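Local coordinates for gamma-hexachlorocyclohexane dehydrochlorinase (Novosphingobium barchaimii LL02, PDB 5KVB), which probably catalyses two successive dehydrochlorinations that turn the pollutant lindane, by way of a pentachlorocyclohexene, into a tetrachlorocyclohexadiene, at residues D32-G37 / V70-W75. Residues are numbered along the deposited sequence; the frame is centred on the assembly and turned at random.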
loop_
_atom_site.group_PDB
_atom_site.type_symbol
_atom_site.label_atom_id
_atom_site.label_comp_id
_atom_site.label_asym_id
_atom_site.label_seq_id
_atom_site.Cartn_x
_atom_site.Cartn_y
_atom_site.Cartn_z
ATOM N N ASP A 32 -14.966 4.753 -1.000
ATOM C CA ASP A 32 -15.044 3.636 -1.946
ATOM C C ASP A 32 -16.248 2.724 -1.726
ATOM O O ASP A 32 -16.889 2.285 -2.688
ATOM C CB ASP A 32 -13.781 2.773 -1.874
ATOM C CG ASP A 32 -12.566 3.448 -2.477
ATOM O OD1 ASP A 32 -12.735 4.418 -3.250
ATOM O OD2 ASP A 32 -11.434 2.991 -2.197
ATOM N N LYS A 33 -16.518 2.415 -0.465
ATOM C CA LYS A 33 -17.592 1.490 -0.095
ATOM C C LYS A 33 -18.903 2.253 0.087
ATOM O O LYS A 33 -19.947 1.649 0.351
ATOM C CB LYS A 33 -17.230 0.718 1.193
ATOM C CG LYS A 33 -16.302 -0.499 1.014
ATOM C CD LYS A 33 -14.984 -0.164 0.328
ATOM C CE LYS A 33 -14.027 -1.351 0.361
ATOM N NZ LYS A 33 -12.873 -1.109 -0.557
ATOM N N ARG A 34 -18.834 3.579 -0.048
ATOM C CA ARG A 34 -19.984 4.467 0.156
ATOM C C ARG A 34 -20.623 4.190 1.528
ATOM O O ARG A 34 -21.837 3.989 1.645
ATOM C CB ARG A 34 -20.982 4.319 -1.013
ATOM C CG ARG A 34 -20.308 4.533 -2.366
ATOM C CD ARG A 34 -21.280 4.775 -3.516
ATOM N NE ARG A 34 -20.537 5.104 -4.732
ATOM C CZ ARG A 34 -21.087 5.382 -5.910
ATOM N NH1 ARG A 34 -22.405 5.373 -6.052
ATOM N NH2 ARG A 34 -20.313 5.675 -6.945
ATOM N N GLN A 35 -19.774 4.180 2.561
ATOM C CA GLN A 35 -20.177 4.029 3.957
ATOM C C GLN A 35 -20.240 5.392 4.638
ATOM O O GLN A 35 -19.217 5.946 5.056
ATOM C CB GLN A 35 -19.207 3.111 4.722
ATOM C CG GLN A 35 -19.211 1.662 4.245
ATOM C CD GLN A 35 -18.071 0.826 4.819
ATOM O OE1 GLN A 35 -17.183 1.336 5.511
ATOM N NE2 GLN A 35 -18.086 -0.468 4.516
ATOM N N GLU A 36 -21.442 5.941 4.757
ATOM C CA GLU A 36 -21.570 7.312 5.233
ATOM C C GLU A 36 -21.175 7.454 6.697
ATOM O O GLU A 36 -20.581 8.461 7.072
ATOM C CB GLU A 36 -22.992 7.825 4.995
ATOM C CG GLU A 36 -23.236 8.215 3.540
ATOM C CD GLU A 36 -24.663 8.650 3.279
ATOM O OE1 GLU A 36 -25.589 8.049 3.865
ATOM O OE2 GLU A 36 -24.853 9.608 2.500
ATOM N N GLY A 37 -21.463 6.444 7.516
ATOM C CA GLY A 37 -21.081 6.462 8.917
ATOM C C GLY A 37 -19.573 6.520 9.138
ATOM O O GLY A 37 -19.075 7.332 9.922
ATOM N N VAL A 70 -21.294 15.562 -5.964
ATOM C CA VAL A 70 -20.286 15.817 -6.987
ATOM C C VAL A 70 -19.584 14.532 -7.426
ATOM O O VAL A 70 -19.518 14.245 -8.617
ATOM C CB VAL A 70 -19.224 16.836 -6.509
ATOM C CG1 VAL A 70 -18.220 17.116 -7.612
ATOM C CG2 VAL A 70 -19.884 18.127 -6.052
ATOM N N VAL A 71 -19.068 13.750 -6.480
ATOM C CA VAL A 71 -18.207 12.629 -6.853
ATOM C C VAL A 71 -18.970 11.366 -7.246
ATOM O O VAL A 71 -18.833 10.900 -8.383
ATOM C CB VAL A 71 -17.221 12.286 -5.725
ATOM C CG1 VAL A 71 -16.334 11.124 -6.141
ATOM C CG2 VAL A 71 -16.373 13.508 -5.389
ATOM N N TRP A 72 -19.761 10.806 -6.334
ATOM C CA TRP A 72 -20.417 9.520 -6.596
ATOM C C TRP A 72 -21.310 9.521 -7.855
ATOM O O TRP A 72 -21.300 8.542 -8.596
ATOM C CB TRP A 72 -21.224 9.048 -5.369
ATOM C CG TRP A 72 -20.355 8.623 -4.168
ATOM C CD1 TRP A 72 -19.030 8.293 -4.197
ATOM C CD2 TRP A 72 -20.766 8.486 -2.794
ATOM N NE1 TRP A 72 -18.591 7.964 -2.936
ATOM C CE2 TRP A 72 -19.636 8.077 -2.057
ATOM C CE3 TRP A 72 -21.975 8.677 -2.117
ATOM C CZ2 TRP A 72 -19.680 7.845 -0.679
ATOM C CZ3 TRP A 72 -22.018 8.445 -0.747
ATOM C CH2 TRP A 72 -20.877 8.036 -0.045
ATOM N N PRO A 73 -22.061 10.609 -8.126
ATOM C CA PRO A 73 -22.853 10.540 -9.371
ATOM C C PRO A 73 -22.013 10.452 -10.646
ATOM O O PRO A 73 -22.539 10.018 -11.683
ATOM C CB PRO A 73 -23.652 11.848 -9.357
ATOM C CG PRO A 73 -23.703 12.262 -7.938
ATOM C CD PRO A 73 -22.401 11.802 -7.330
ATOM N N ARG A 74 -20.747 10.854 -10.591
ATOM C CA ARG A 74 -19.890 10.813 -11.773
ATOM C C ARG A 74 -19.335 9.422 -12.063
ATOM O O ARG A 74 -18.818 9.193 -13.148
ATOM C CB ARG A 74 -18.711 11.776 -11.635
ATOM C CG ARG A 74 -19.046 13.254 -11.642
ATOM C CD ARG A 74 -17.792 14.038 -11.278
ATOM N NE ARG A 74 -17.962 15.483 -11.392
ATOM C CZ ARG A 74 -17.038 16.366 -11.027
ATOM N NH1 ARG A 74 -15.885 15.950 -10.519
ATOM N NH2 ARG A 74 -17.268 17.665 -11.166
ATOM N N TRP A 75 -19.415 8.512 -11.090
ATOM C CA TRP A 75 -18.779 7.198 -11.206
ATOM C C TRP A 75 -19.742 6.033 -10.944
ATOM O O TRP A 75 -20.560 6.074 -10.012
ATOM C CB TRP A 75 -17.593 7.087 -10.223
ATOM C CG TRP A 75 -16.504 8.115 -10.381
ATOM C CD1 TRP A 75 -16.475 9.368 -9.841
ATOM C CD2 TRP A 75 -15.271 7.963 -11.104
ATOM N NE1 TRP A 75 -15.308 10.005 -10.184
ATOM C CE2 TRP A 75 -14.553 9.168 -10.963
ATOM C CE3 TRP A 75 -14.708 6.925 -11.857
ATOM C CZ2 TRP A 75 -13.301 9.367 -11.548
ATOM C CZ3 TRP A 75 -13.462 7.124 -12.439
ATOM C CH2 TRP A 75 -12.774 8.340 -12.282
HETATM O O HOH W 1 -23.131 6.593 -8.855
#
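Arg34 lies flat along one face of the Trp72 indole in an off-centre cation-pi stack. In this SnoaL-like fold of the NTF2 clan, the stack ties the turn between helices 10-33 and 36-40 to the link from helix 59-71 into strand 75-89. The two side chains run past each other in opposite directions. CG of Arg34 sits above the rim of the indole, 3.6 Å from Trp72 CE2. CD sits over the five-membered ring, 3.9 Å from its centroid, as a CH-pi contact. The chain is extended from CG to NE, which carries the guanidinium centre over Trp72 CB. The guanidinium and indole planes are 17° apart. Trp72 NE1 is hydrogen-bonded to Val31 O, which fixes the ring's rotation. Val31 precedes Asp32, a probable active-site residue whose OD1 is hydrogen-bonded to His80. Water 1 bridges Arg34 NH1 to Trp72 O. At the guanidinium edge, Arg34 NH2 gives a hydrogen bond of 3.1 Å to Trp75 O, reaching it from above the carbonyl plane. An alanine in place of Arg34 would probably uncover this indole face and leave Trp75 O and the water without their guanidinium donors. Glu36 OE2 is hydrogen-bonded to Asn68, while Glu36 CG meets the indole edge at Trp72 CH2.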